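Sugar-phosphate aldolase (Thermotoga maritima, PDB 1PVT) is a sugar-phosphate aldolase of the class II aldolase and adducin family, with the alpha/beta fold of the AraD-like clan. Local coordinates at residues 7-12 against 202-207; 21-26 against 67-72; 27-32 against 61-66; 57-62 against 81-86; 74-79 against 92-97. All coordinates share one frame; numbering follows the deposited sequence.

Contact 1 (7-12 against 202-207)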
# COMPACT_ATOMS: atom_id res chain seq x y z
N ILE A 7 8.46 -12.45 -4.28
CA ILE A 7 9.41 -11.79 -3.38
C ILE A 7 10.31 -10.85 -4.16
O ILE A 7 10.50 -9.70 -3.77
CB ILE A 7 10.32 -12.79 -2.68
CG1 ILE A 7 9.49 -13.82 -1.93
CG2 ILE A 7 11.27 -12.06 -1.77
CD1 ILE A 7 8.39 -13.22 -1.10
N ARG A 8 10.88 -11.37 -5.24
CA ARG A 8 11.74 -10.59 -6.09
C ARG A 8 10.95 -9.41 -6.64
O ARG A 8 11.47 -8.31 -6.75
CB ARG A 8 12.28 -11.46 -7.24
CG ARG A 8 13.43 -12.37 -6.82
CD ARG A 8 13.45 -13.69 -7.58
NE ARG A 8 14.50 -14.60 -7.09
CZ ARG A 8 14.46 -15.93 -7.18
NH1 ARG A 8 13.41 -16.53 -7.74
NH2 ARG A 8 15.47 -16.67 -6.72
N GLU A 9 9.68 -9.65 -6.95
CA GLU A 9 8.81 -8.61 -7.49
C GLU A 9 8.59 -7.52 -6.46
O GLU A 9 8.44 -6.34 -6.80
CB GLU A 9 7.46 -9.19 -7.90
CG GLU A 9 6.90 -8.54 -9.14
CD GLU A 9 5.38 -8.67 -9.23
OE1 GLU A 9 4.88 -9.82 -9.10
OE2 GLU A 9 4.72 -7.61 -9.44
N ILE A 10 8.56 -7.93 -5.21
CA ILE A 10 8.40 -6.99 -4.12
C ILE A 10 9.70 -6.25 -3.90
O ILE A 10 9.71 -5.02 -3.76
CB ILE A 10 8.01 -7.72 -2.82
CG1 ILE A 10 6.54 -8.13 -2.91
CG2 ILE A 10 8.33 -6.83 -1.59
CD1 ILE A 10 5.99 -8.75 -1.61
N GLN A 11 10.81 -6.98 -3.85
CA GLN A 11 12.11 -6.38 -3.64
C GLN A 11 12.43 -5.35 -4.71
O GLN A 11 12.95 -4.28 -4.41
CB GLN A 11 13.18 -7.46 -3.61
CG GLN A 11 13.13 -8.28 -2.36
CD GLN A 11 14.29 -9.24 -2.26
OE1 GLN A 11 14.40 -10.18 -3.05
NE2 GLN A 11 15.17 -9.01 -1.29
N LYS A 12 12.12 -5.69 -5.96
CA LYS A 12 12.36 -4.78 -7.06
C LYS A 12 11.61 -3.47 -6.83
O LYS A 12 12.17 -2.39 -7.01
CB LYS A 12 11.93 -5.43 -8.38
CG LYS A 12 12.07 -4.52 -9.59
CD LYS A 12 11.84 -5.28 -10.90
CE LYS A 12 11.80 -4.32 -12.11
NZ LYS A 12 13.07 -3.54 -12.28
N ASP A 202 -0.86 -6.73 -9.28
CA ASP A 202 0.40 -7.18 -8.68
C ASP A 202 1.17 -5.97 -8.15
O ASP A 202 0.88 -4.83 -8.53
CB ASP A 202 1.25 -7.95 -9.69
CG ASP A 202 1.61 -7.13 -10.92
OD1 ASP A 202 1.16 -5.96 -11.01
OD2 ASP A 202 2.35 -7.65 -11.79
N VAL A 203 2.14 -6.21 -7.26
CA VAL A 203 2.88 -5.12 -6.67
C VAL A 203 3.36 -4.11 -7.70
O VAL A 203 3.20 -2.90 -7.50
CB VAL A 203 4.08 -5.62 -5.85
CG1 VAL A 203 5.21 -6.05 -6.76
CG2 VAL A 203 4.53 -4.52 -4.92
N ALA A 204 3.93 -4.59 -8.79
CA ALA A 204 4.43 -3.71 -9.85
C ALA A 204 3.36 -2.74 -10.34
O ALA A 204 3.67 -1.59 -10.66
CB ALA A 204 4.94 -4.54 -11.03
N GLU A 205 2.11 -3.19 -10.40
CA GLU A 205 1.02 -2.33 -10.85
C GLU A 205 0.69 -1.30 -9.77
O GLU A 205 0.39 -0.14 -10.08
CB GLU A 205 -0.22 -3.16 -11.19
CG GLU A 205 -1.44 -2.31 -11.55
CD GLU A 205 -2.65 -3.15 -11.96
OE1 GLU A 205 -2.69 -3.62 -13.12
OE2 GLU A 205 -3.57 -3.33 -11.13
N ALA A 206 0.73 -1.71 -8.51
CA ALA A 206 0.47 -0.80 -7.41
C ALA A 206 1.53 0.30 -7.49
O ALA A 206 1.20 1.48 -7.49
CB ALA A 206 0.55 -1.52 -6.08
N TYR A 207 2.80 -0.10 -7.57
CA TYR A 207 3.89 0.86 -7.67
C TYR A 207 3.67 1.84 -8.82
O TYR A 207 3.93 3.03 -8.70
CB TYR A 207 5.22 0.16 -7.90
CG TYR A 207 6.37 1.13 -8.06
CD1 TYR A 207 6.87 1.83 -6.98
CD2 TYR A 207 6.91 1.39 -9.31
CE1 TYR A 207 7.87 2.76 -7.13
CE2 TYR A 207 7.92 2.32 -9.47
CZ TYR A 207 8.39 3.00 -8.37
OH TYR A 207 9.37 3.94 -8.52
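E9 and the N-terminal end of helix 203-224 form a polar helix-helix contact, in which two nearly parallel helices lie against one side of the central sheet of this AraD-like fold. The local axes run 18° apart, and at 9.6 Å they are close enough for one long side chain to span the groove. E9 does so with its chain extended beyond CG. Its OE2 accepts a hydrogen bond from A204 N at 3.2 Å, an almost straight bond (165° at the hydrogen) that meets the oxygen nearly along its C-O axis. A carboxylate is thus delivered to the first turn of a helix, where N-H groups point toward the helix start and the helix dipole would probably favour a negative charge.

Beside this hydrogen bond, V203 supplies the apolar part. Its CG1, held between its own backbone N and carbonyl carbon, slides along the E9 side chain and comes within 3.2 Å of E9 O, while I10 and V203 both reach I30 of the sheet. The helix has its own cap as well: D202 occupies the N-cap position and accepts from E205 N through OD1 at 3.0 Å. Two acids therefore share one helix start, a closeness that the amides around them probably offset. The carboxylates are turned 63° against each other, and E9 OE2 lies 3.3 Å from D202 OD2.

Contact 2 (21-26 against 67-72)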
# COMPACT_ATOMS: atom_id res chain seq x y z
N GLY A 21 13.17 8.10 -4.30
CA GLY A 21 12.80 8.88 -3.14
C GLY A 21 11.35 8.80 -2.72
O GLY A 21 10.92 9.48 -1.78
N LEU A 22 10.58 7.97 -3.40
CA LEU A 22 9.18 7.81 -3.06
C LEU A 22 9.00 7.34 -1.61
O LEU A 22 7.98 7.62 -0.98
CB LEU A 22 8.55 6.82 -4.04
CG LEU A 22 8.48 7.42 -5.44
CD1 LEU A 22 8.12 6.36 -6.50
CD2 LEU A 22 7.45 8.52 -5.41
N SER A 23 9.99 6.64 -1.06
CA SER A 23 9.89 6.17 0.31
C SER A 23 11.19 6.48 1.09
O SER A 23 12.29 6.28 0.58
CB SER A 23 9.61 4.68 0.32
OG SER A 23 9.15 4.29 1.59
N GLU A 24 11.04 6.96 2.32
CA GLU A 24 12.21 7.30 3.15
C GLU A 24 12.17 6.71 4.55
O GLU A 24 11.10 6.47 5.11
CB GLU A 24 12.35 8.81 3.26
CG GLU A 24 13.07 9.45 2.09
CD GLU A 24 13.31 10.93 2.30
OE1 GLU A 24 14.11 11.53 1.53
OE2 GLU A 24 12.70 11.51 3.23
N ALA A 25 13.34 6.52 5.14
CA ALA A 25 13.40 5.96 6.47
C ALA A 25 12.72 4.61 6.38
O ALA A 25 12.99 3.83 5.47
CB ALA A 25 12.68 6.86 7.44
N ASN A 26 11.81 4.33 7.31
CA ASN A 26 11.08 3.07 7.32
C ASN A 26 9.62 3.34 7.05
O ASN A 26 8.77 2.48 7.28
CB ASN A 26 11.22 2.41 8.67
CG ASN A 26 11.19 3.42 9.79
OD1 ASN A 26 10.35 4.33 9.80
ND2 ASN A 26 12.11 3.29 10.73
N SER A 67 11.22 -2.19 8.76
CA SER A 67 11.75 -2.39 7.42
C SER A 67 11.79 -1.10 6.60
O SER A 67 10.85 -0.29 6.61
CB SER A 67 10.94 -3.45 6.66
OG SER A 67 9.70 -2.94 6.20
N ARG A 68 12.92 -0.93 5.91
CA ARG A 68 13.18 0.21 5.07
C ARG A 68 13.39 -0.29 3.66
O ARG A 68 14.17 -1.21 3.43
CB ARG A 68 14.40 0.95 5.59
CG ARG A 68 14.14 1.62 6.91
CD ARG A 68 15.39 2.22 7.52
NE ARG A 68 16.22 1.21 8.16
CZ ARG A 68 16.77 1.34 9.37
NH1 ARG A 68 16.58 2.45 10.08
NH2 ARG A 68 17.53 0.37 9.86
N MSE A 69 12.68 0.31 2.72
CA MSE A 69 12.76 -0.08 1.33
C MSE A 69 14.17 -0.16 0.79
O MSE A 69 14.47 -1.02 -0.05
CB MSE A 69 11.95 0.88 0.47
CG MSE A 69 10.51 1.03 0.91
SE MSE A 69 9.53 -0.67 1.12
CE MSE A 69 9.91 -1.00 3.00
N ARG A 70 15.05 0.73 1.26
CA ARG A 70 16.42 0.75 0.75
C ARG A 70 17.16 -0.46 1.24
O ARG A 70 18.32 -0.66 0.93
CB ARG A 70 17.16 2.01 1.19
CG ARG A 70 17.52 2.08 2.67
CD ARG A 70 18.44 3.28 2.98
NE ARG A 70 18.92 3.26 4.36
CZ ARG A 70 18.26 3.80 5.39
NH1 ARG A 70 17.09 4.40 5.18
NH2 ARG A 70 18.77 3.71 6.62
N GLU A 71 16.44 -1.27 2.02
CA GLU A 71 16.99 -2.49 2.59
C GLU A 71 16.22 -3.74 2.17
O GLU A 71 16.84 -4.75 1.84
CB GLU A 71 17.02 -2.38 4.11
CG GLU A 71 17.74 -1.15 4.62
CD GLU A 71 18.17 -1.26 6.08
OE1 GLU A 71 17.32 -1.56 6.95
OE2 GLU A 71 19.38 -1.04 6.35
N VAL A 72 14.89 -3.69 2.17
CA VAL A 72 14.15 -4.88 1.81
C VAL A 72 14.40 -5.28 0.36
O VAL A 72 14.11 -6.41 -0.04
CB VAL A 72 12.63 -4.73 2.06
CG1 VAL A 72 12.37 -3.48 2.88
CG2 VAL A 72 11.88 -4.74 0.74
O HOH W 1 14.19 3.43 2.35
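S23 and M69 meet where the loop that leaves helix 2-19 folds over the start of the short helix 69-72, a loop-on-helix contact beside the sheet of the AraD-like fold. The chemistry is mostly van der Waals. With OG anti to the backbone N (chi1 -164°), the S23 hydroxyl lies 3.6 Å from CG of M69, modelled as selenomethionine; the same hydroxyl is hydrogen-bonded to A27 O, so its polar demand is met within its own loop. Farther along, N26 brings its CB to 3.4 Å from S67 O and to 3.5 Å from CG of R68, the residue at the N-cap position.

A water joins the two backbones, accepting from R70 N at 3.0 Å and donating a weak bond to A25 O. R68 is steadied from within its own segment: its chain bends at chi3, bringing NE to E71 of the helix that R68 caps, and E71 OE1 lies practically in the guanidinium plane. R70 NH2 sits 3.7 Å above one face of the R68 guanidinium, offset toward its rim. The salt bridge itself, from R68 NE to E71 OE1, measures 3.2 Å and meets the carboxylate 73° out of its plane.

Contact 3 (27-32 against 61-66)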
# COMPACT_ATOMS: atom_id res chain seq x y z
N ALA A 27 9.33 4.54 6.58
CA ALA A 27 7.97 4.96 6.29
C ALA A 27 7.47 4.41 4.97
O ALA A 27 7.51 5.09 3.94
CB ALA A 27 7.89 6.48 6.27
N GLY A 28 7.00 3.17 5.00
CA GLY A 28 6.50 2.56 3.78
C GLY A 28 6.52 1.04 3.87
O GLY A 28 7.52 0.45 4.30
N ASN A 29 5.42 0.42 3.46
CA ASN A 29 5.32 -1.03 3.50
C ASN A 29 4.64 -1.51 2.26
O ASN A 29 3.97 -0.74 1.57
CB ASN A 29 4.52 -1.46 4.71
CG ASN A 29 5.15 -1.01 6.00
OD1 ASN A 29 6.18 -1.56 6.43
ND2 ASN A 29 4.57 0.02 6.61
N ILE A 30 4.79 -2.80 2.01
CA ILE A 30 4.19 -3.44 0.85
C ILE A 30 3.53 -4.72 1.34
O ILE A 30 3.97 -5.30 2.33
CB ILE A 30 5.27 -3.81 -0.18
CG1 ILE A 30 6.06 -2.56 -0.58
CG2 ILE A 30 4.61 -4.50 -1.38
CD1 ILE A 30 7.29 -2.83 -1.42
N SER A 31 2.49 -5.15 0.65
CA SER A 31 1.81 -6.39 1.03
C SER A 31 1.16 -7.05 -0.19
O SER A 31 0.44 -6.40 -0.98
CB SER A 31 0.74 -6.14 2.11
OG SER A 31 -0.36 -5.40 1.59
N VAL A 32 1.43 -8.34 -0.36
CA VAL A 32 0.88 -9.08 -1.49
C VAL A 32 0.15 -10.30 -0.96
O VAL A 32 0.65 -11.00 -0.06
CB VAL A 32 1.99 -9.53 -2.48
CG1 VAL A 32 1.35 -10.08 -3.77
CG2 VAL A 32 2.91 -8.36 -2.79
N LEU A 61 2.30 -11.84 1.99
CA LEU A 61 3.66 -11.37 2.14
C LEU A 61 3.56 -9.90 2.49
O LEU A 61 2.87 -9.14 1.81
CB LEU A 61 4.41 -11.54 0.81
CG LEU A 61 4.94 -12.93 0.44
CD1 LEU A 61 5.19 -13.02 -1.06
CD2 LEU A 61 6.21 -13.21 1.25
N ILE A 62 4.21 -9.51 3.57
CA ILE A 62 4.18 -8.12 3.97
C ILE A 62 5.51 -7.75 4.58
O ILE A 62 6.17 -8.56 5.22
CB ILE A 62 3.05 -7.86 4.99
CG1 ILE A 62 2.92 -6.36 5.27
CG2 ILE A 62 3.35 -8.59 6.29
CD1 ILE A 62 1.75 -6.00 6.16
N THR A 63 5.93 -6.51 4.35
CA THR A 63 7.19 -6.04 4.89
C THR A 63 7.10 -6.18 6.40
O THR A 63 6.03 -6.06 6.99
CB THR A 63 7.46 -4.56 4.47
OG1 THR A 63 6.26 -3.79 4.59
CG2 THR A 63 7.93 -4.50 3.04
N ALA A 64 8.24 -6.46 7.03
CA ALA A 64 8.33 -6.62 8.48
C ALA A 64 8.40 -5.27 9.16
O ALA A 64 8.45 -4.23 8.51
CB ALA A 64 9.55 -7.44 8.85
N THR A 65 8.43 -5.29 10.48
CA THR A 65 8.47 -4.05 11.24
C THR A 65 9.87 -3.46 11.25
O THR A 65 10.86 -4.17 11.39
CB THR A 65 7.96 -4.31 12.68
OG1 THR A 65 8.10 -3.11 13.46
CG2 THR A 65 8.74 -5.46 13.32
N GLY A 66 9.93 -2.14 11.07
CA GLY A 66 11.19 -1.42 11.04
C GLY A 66 11.88 -1.51 9.69
O GLY A 66 12.99 -0.97 9.50
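I30, S31 and V32 pair with T63, I62 and L61 as neighbouring antiparallel strands in the central sheet, their local axes 4.6 Å apart. Three backbone hydrogen bonds fix the register. V32 and L61 form a hydrogen-bonded pair, with V32 N donating to L61 O at 2.7 Å and L61 N returning the bond to V32 O at 2.8 Å; T63 N then donates to I30 O at 3.1 Å. Between these lies the non-hydrogen-bonded pair S31 and I62, whose CA atoms approach carbonyls across the gap, S31 CA reaching L61 O at 3.0 Å.

The side-chain hydrogen bonds take over where the strand 58-63 ends. T63 OG1 sits between its backbone N and carbonyl carbon (chi1 42°), which turns the hydroxyl toward strand 28-34. There it accepts from I30 N at 3.1 Å and donates to N29 OD1 at 2.9 Å. The amide oxygen is approached in its carbonyl plane but well off the C=O direction, at 98°.

Apolar contact is modest and falls on both sides of the sheet. I62 CG1 packs on S31 CB at 3.8 Å, beside a serine hydroxyl that is bonded to H106 and H110. On the opposite side, V32 and L61 meet helix 2-19.

One threonine hydroxyl therefore does the work that a backbone carbonyl does farther along the pair. Gripped as donor and as acceptor, it satisfies a buried amide N-H and helps to set the rotation of the N29 amide, while the main chain of 61-66 turns away from its partner.

Contact 4 (57-62 against 81-86)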
# COMPACT_ATOMS: atom_id res chain seq x y z
N GLU A 57 -9.37 -17.37 5.31
CA GLU A 57 -7.99 -17.81 5.48
C GLU A 57 -7.20 -17.32 4.27
O GLU A 57 -7.74 -17.25 3.17
CB GLU A 57 -7.93 -19.33 5.53
CG GLU A 57 -6.55 -19.89 5.33
CD GLU A 57 -6.58 -21.32 4.82
OE1 GLU A 57 -7.27 -21.56 3.80
OE2 GLU A 57 -5.91 -22.18 5.41
N MSE A 58 -5.93 -16.97 4.48
CA MSE A 58 -5.06 -16.50 3.39
C MSE A 58 -3.59 -16.52 3.75
O MSE A 58 -3.21 -16.71 4.90
CB MSE A 58 -5.43 -15.07 2.98
CG MSE A 58 -5.17 -14.03 4.07
SE MSE A 58 -5.13 -12.17 3.47
CE MSE A 58 -6.99 -11.68 3.70
N TYR A 59 -2.76 -16.32 2.73
CA TYR A 59 -1.32 -16.26 2.89
C TYR A 59 -0.90 -14.92 2.30
O TYR A 59 -1.20 -14.63 1.14
CB TYR A 59 -0.62 -17.35 2.08
CG TYR A 59 -0.82 -18.75 2.59
CD1 TYR A 59 -0.01 -19.29 3.58
CD2 TYR A 59 -1.80 -19.56 2.02
CE1 TYR A 59 -0.15 -20.61 3.98
CE2 TYR A 59 -1.96 -20.87 2.42
CZ TYR A 59 -1.13 -21.40 3.39
OH TYR A 59 -1.29 -22.73 3.73
N LEU A 60 -0.24 -14.10 3.09
CA LEU A 60 0.19 -12.83 2.55
C LEU A 60 1.61 -12.46 2.95
O LEU A 60 2.08 -12.74 4.07
CB LEU A 60 -0.78 -11.70 2.95
CG LEU A 60 -0.46 -10.87 4.20
CD1 LEU A 60 -1.12 -9.50 4.11
CD2 LEU A 60 -0.92 -11.62 5.43
N LEU A 61 2.30 -11.84 1.99
CA LEU A 61 3.66 -11.37 2.14
C LEU A 61 3.56 -9.90 2.49
O LEU A 61 2.87 -9.14 1.81
CB LEU A 61 4.41 -11.54 0.81
CG LEU A 61 4.94 -12.93 0.44
CD1 LEU A 61 5.19 -13.02 -1.06
CD2 LEU A 61 6.21 -13.21 1.25
N ILE A 62 4.21 -9.51 3.57
CA ILE A 62 4.18 -8.12 3.97
C ILE A 62 5.51 -7.75 4.58
O ILE A 62 6.17 -8.56 5.22
CB ILE A 62 3.05 -7.86 4.99
CG1 ILE A 62 2.92 -6.36 5.27
CG2 ILE A 62 3.35 -8.59 6.29
CD1 ILE A 62 1.75 -6.00 6.16
N LEU A 81 6.25 -13.81 5.19
CA LEU A 81 5.27 -14.66 4.53
C LEU A 81 4.42 -15.10 5.70
O LEU A 81 4.93 -15.62 6.69
CB LEU A 81 5.91 -15.89 3.90
CG LEU A 81 4.82 -16.91 3.54
CD1 LEU A 81 3.83 -16.32 2.55
CD2 LEU A 81 5.46 -18.14 2.97
N LEU A 82 3.12 -14.88 5.60
CA LEU A 82 2.27 -15.24 6.70
C LEU A 82 1.05 -16.02 6.29
O LEU A 82 0.57 -15.90 5.17
CB LEU A 82 1.80 -13.97 7.40
CG LEU A 82 2.89 -12.99 7.78
CD1 LEU A 82 2.22 -11.72 8.27
CD2 LEU A 82 3.81 -13.59 8.85
N HIS A 83 0.57 -16.83 7.22
CA HIS A 83 -0.64 -17.60 6.98
C HIS A 83 -1.65 -16.98 7.94
O HIS A 83 -1.46 -17.00 9.16
CB HIS A 83 -0.42 -19.08 7.27
CG HIS A 83 -1.59 -19.94 6.91
ND1 HIS A 83 -2.27 -19.81 5.71
CD2 HIS A 83 -2.22 -20.94 7.58
CE1 HIS A 83 -3.25 -20.69 5.66
NE2 HIS A 83 -3.24 -21.39 6.78
N VAL A 84 -2.69 -16.40 7.36
CA VAL A 84 -3.73 -15.74 8.14
C VAL A 84 -4.90 -16.68 8.42
O VAL A 84 -5.69 -17.03 7.54
CB VAL A 84 -4.23 -14.47 7.42
CG1 VAL A 84 -5.34 -13.81 8.21
CG2 VAL A 84 -3.07 -13.49 7.27
N LEU A 85 -4.97 -17.09 9.69
CA LEU A 85 -6.00 -17.99 10.16
C LEU A 85 -6.91 -17.27 11.11
O LEU A 85 -6.45 -16.59 12.04
CB LEU A 85 -5.39 -19.18 10.88
CG LEU A 85 -4.69 -20.15 9.94
CD1 LEU A 85 -3.96 -21.19 10.76
CD2 LEU A 85 -5.70 -20.78 8.98
N PRO A 86 -8.22 -17.41 10.88
CA PRO A 86 -9.20 -16.75 11.75
C PRO A 86 -8.78 -16.98 13.19
O PRO A 86 -7.85 -17.74 13.48
CB PRO A 86 -10.49 -17.47 11.41
CG PRO A 86 -10.32 -17.79 9.95
CD PRO A 86 -8.88 -18.26 9.88
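Y59 and H83 stack on one side of an antiparallel strand pair, while M58, L60, L82 and V84 interlock on the other. The rings form an offset stack, with centroids 3.9 Å apart and planes 27° from one another, although they are modelled too close for the fine overlap to be trusted. Y59 reaches across with CG anti to its carbonyl carbon (chi1 -69°), whereas CG of H83 is anti to its backbone N (chi1 -174°), which lays the imidazole beside the tyrosine. At the imidazole edge, in the ring plane, E57 OE2 comes within 3.1 Å of H83 CE1. The other carboxylate oxygen, OE1, forms a salt bridge with R37, and Y59 OH is hydrogen-bonded to Y41.

The other surface fits as a row of bumps. V84 lies alongside M58, its CB 3.5 Å from M58 CG, and pushes CG2 against L60 CD2 at 3.4 Å. That leucine methyl occupies the notch between V84 and the CB of L82. L82 continues the row by directing CD1 to CG2 of I62 at 3.9 Å. Back on the tyrosine side, L61 lays CD2 over L81, 3.7 Å from its CA. Backbone bonds link M58 with V84 and L60 with L82 in both directions; L60 N to L82 O measures 2.9 Å.

Helix 103-115 closes over M58, L60, I62 and V84 through H110, H106 and L107. Helix 2-19 covers L61 and L81, and the loop with R37 and P38 lies against Y59, while strand 89-92 flanks strand 79-84 and touches L82 and H83.

Contact 5 (74-79 against 92-97); sequences EDDSKI and ILHGNG
The H94 imidazole has I79 O over one face, 3.6 Å from its CD2, and the carboxyl group of D76 at its edge, with D76 CG in the ring plane. It belongs to a classic beta bulge, in which L93 and H94 both face L81 as the chain turns a corner after strand 89-92. CG of H94 is anti to its backbone N (chi1 -178°), which swings the ring out over the loop that leads into strand 79-84. There NE2 donates a weak hydrogen bond of 3.4 Å to D76 OD2. The two side chains cross at about a right angle, and the carboxylate is turned 52° from the imidazole plane, so the aspartate meets the ring edge with a twist.

The backbones join a little farther on. S77 O accepts a second weak bond from N96 N at 3.3 Å, and it also lies 3.8 Å from CA of G95, where the two chains run closest.

What faces H94 is a compact turn. Residues 76-78 form a 3-10 segment introduced by an Asx turn, with D75 OD1 accepting from S77 N at 3.2 Å, while D76 also touches Q11 of helix 2-19. Each oxygen of D75 accepts from S77, and in each case the donor lies out of the carboxylate plane. The shorter of the two bonds runs from S77 OG to D75 OD2 at 2.6 Å.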
# COMPACT_ATOMS: atom_id res chain seq x y z
N GLU A 74 17.22 -5.50 -0.81
CA GLU A 74 18.46 -6.25 -0.74
C GLU A 74 18.36 -7.50 0.13
O GLU A 74 18.88 -8.56 -0.21
CB GLU A 74 19.56 -5.37 -0.17
CG GLU A 74 20.39 -4.66 -1.18
CD GLU A 74 21.70 -4.22 -0.59
OE1 GLU A 74 21.67 -3.44 0.39
OE2 GLU A 74 22.75 -4.67 -1.09
N ASP A 75 17.69 -7.36 1.27
CA ASP A 75 17.54 -8.43 2.24
C ASP A 75 16.10 -8.93 2.30
O ASP A 75 15.24 -8.27 2.87
CB ASP A 75 18.01 -7.90 3.60
CG ASP A 75 17.91 -8.93 4.71
OD1 ASP A 75 17.99 -10.14 4.43
OD2 ASP A 75 17.77 -8.51 5.88
N ASP A 76 15.84 -10.10 1.71
CA ASP A 76 14.49 -10.66 1.69
C ASP A 76 14.08 -11.20 3.06
O ASP A 76 12.98 -11.73 3.22
CB ASP A 76 14.40 -11.77 0.65
CG ASP A 76 15.03 -13.05 1.12
OD1 ASP A 76 16.09 -13.00 1.78
OD2 ASP A 76 14.47 -14.13 0.82
N SER A 77 14.96 -11.06 4.05
CA SER A 77 14.63 -11.51 5.39
C SER A 77 13.75 -10.43 5.98
O SER A 77 13.16 -10.61 7.04
CB SER A 77 15.88 -11.62 6.24
OG SER A 77 16.16 -10.35 6.78
N LYS A 78 13.69 -9.29 5.30
CA LYS A 78 12.88 -8.16 5.74
C LYS A 78 11.45 -8.28 5.20
O LYS A 78 10.67 -7.35 5.31
CB LYS A 78 13.47 -6.84 5.25
CG LYS A 78 14.92 -6.60 5.61
CD LYS A 78 15.10 -6.12 7.05
CE LYS A 78 16.55 -5.70 7.32
NZ LYS A 78 16.72 -5.01 8.64
N ILE A 79 11.13 -9.42 4.59
CA ILE A 79 9.79 -9.64 4.05
C ILE A 79 9.16 -10.84 4.75
O ILE A 79 9.78 -11.89 4.84
CB ILE A 79 9.82 -9.91 2.53
CG1 ILE A 79 10.33 -8.67 1.79
CG2 ILE A 79 8.42 -10.33 2.05
CD1 ILE A 79 10.39 -8.82 0.28
N ILE A 92 4.08 -17.29 11.25
CA ILE A 92 5.13 -16.78 10.39
C ILE A 92 5.90 -17.91 9.71
O ILE A 92 6.50 -18.75 10.37
CB ILE A 92 6.12 -15.94 11.18
CG1 ILE A 92 5.40 -14.73 11.77
CG2 ILE A 92 7.28 -15.53 10.28
CD1 ILE A 92 6.29 -13.85 12.64
N LEU A 93 5.86 -17.91 8.38
CA LEU A 93 6.56 -18.91 7.56
C LEU A 93 7.96 -18.39 7.20
O LEU A 93 8.95 -19.11 7.32
CB LEU A 93 5.77 -19.20 6.27
CG LEU A 93 4.61 -20.19 6.31
CD1 LEU A 93 3.60 -19.80 7.38
CD2 LEU A 93 3.94 -20.25 4.93
N HIS A 94 8.02 -17.14 6.74
CA HIS A 94 9.29 -16.50 6.40
C HIS A 94 9.37 -15.13 7.09
O HIS A 94 8.33 -14.51 7.36
CB HIS A 94 9.45 -16.35 4.87
CG HIS A 94 10.76 -15.74 4.45
ND1 HIS A 94 11.94 -15.92 5.16
CD2 HIS A 94 11.08 -14.94 3.40
CE1 HIS A 94 12.92 -15.27 4.56
NE2 HIS A 94 12.43 -14.67 3.49
N GLY A 95 10.59 -14.70 7.39
CA GLY A 95 10.79 -13.41 8.04
C GLY A 95 11.72 -13.51 9.23
O GLY A 95 12.01 -14.59 9.71
N ASN A 96 12.18 -12.36 9.71
CA ASN A 96 13.07 -12.33 10.86
C ASN A 96 12.42 -11.64 12.04
O ASN A 96 12.87 -11.80 13.18
CB ASN A 96 14.37 -11.64 10.49
CG ASN A 96 15.42 -12.61 10.02
OD1 ASN A 96 15.10 -13.65 9.44
ND2 ASN A 96 16.68 -12.28 10.26
N GLY A 97 11.37 -10.88 11.77
CA GLY A 97 10.66 -10.19 12.84
C GLY A 97 9.16 -10.30 12.67
O GLY A 97 8.67 -11.18 11.96

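In the fold
Contacts 3 and 4 share L61 and I62, so strand 58-63 is the common element, bonded to strand 28-34 on one edge and strand 79-84 on the other, with the contact centres 13 Å apart. Contact 1 rests on this sheet: I7 CD1 lies 3.2 Å from L61 CD2, and I10 CD1 lies 3.3 Å from V32 CG2. Contacts 2 and 5 gather the loops at the strand ends. Contact 5 joins contact 4 through a probable hydrogen bond from L93 N to L81 O, and contact 3 through another from A64 N to K78 O. The centres of contacts 2 and 4 are about 23 Å apart, and their nearest atoms are about 7 Å apart.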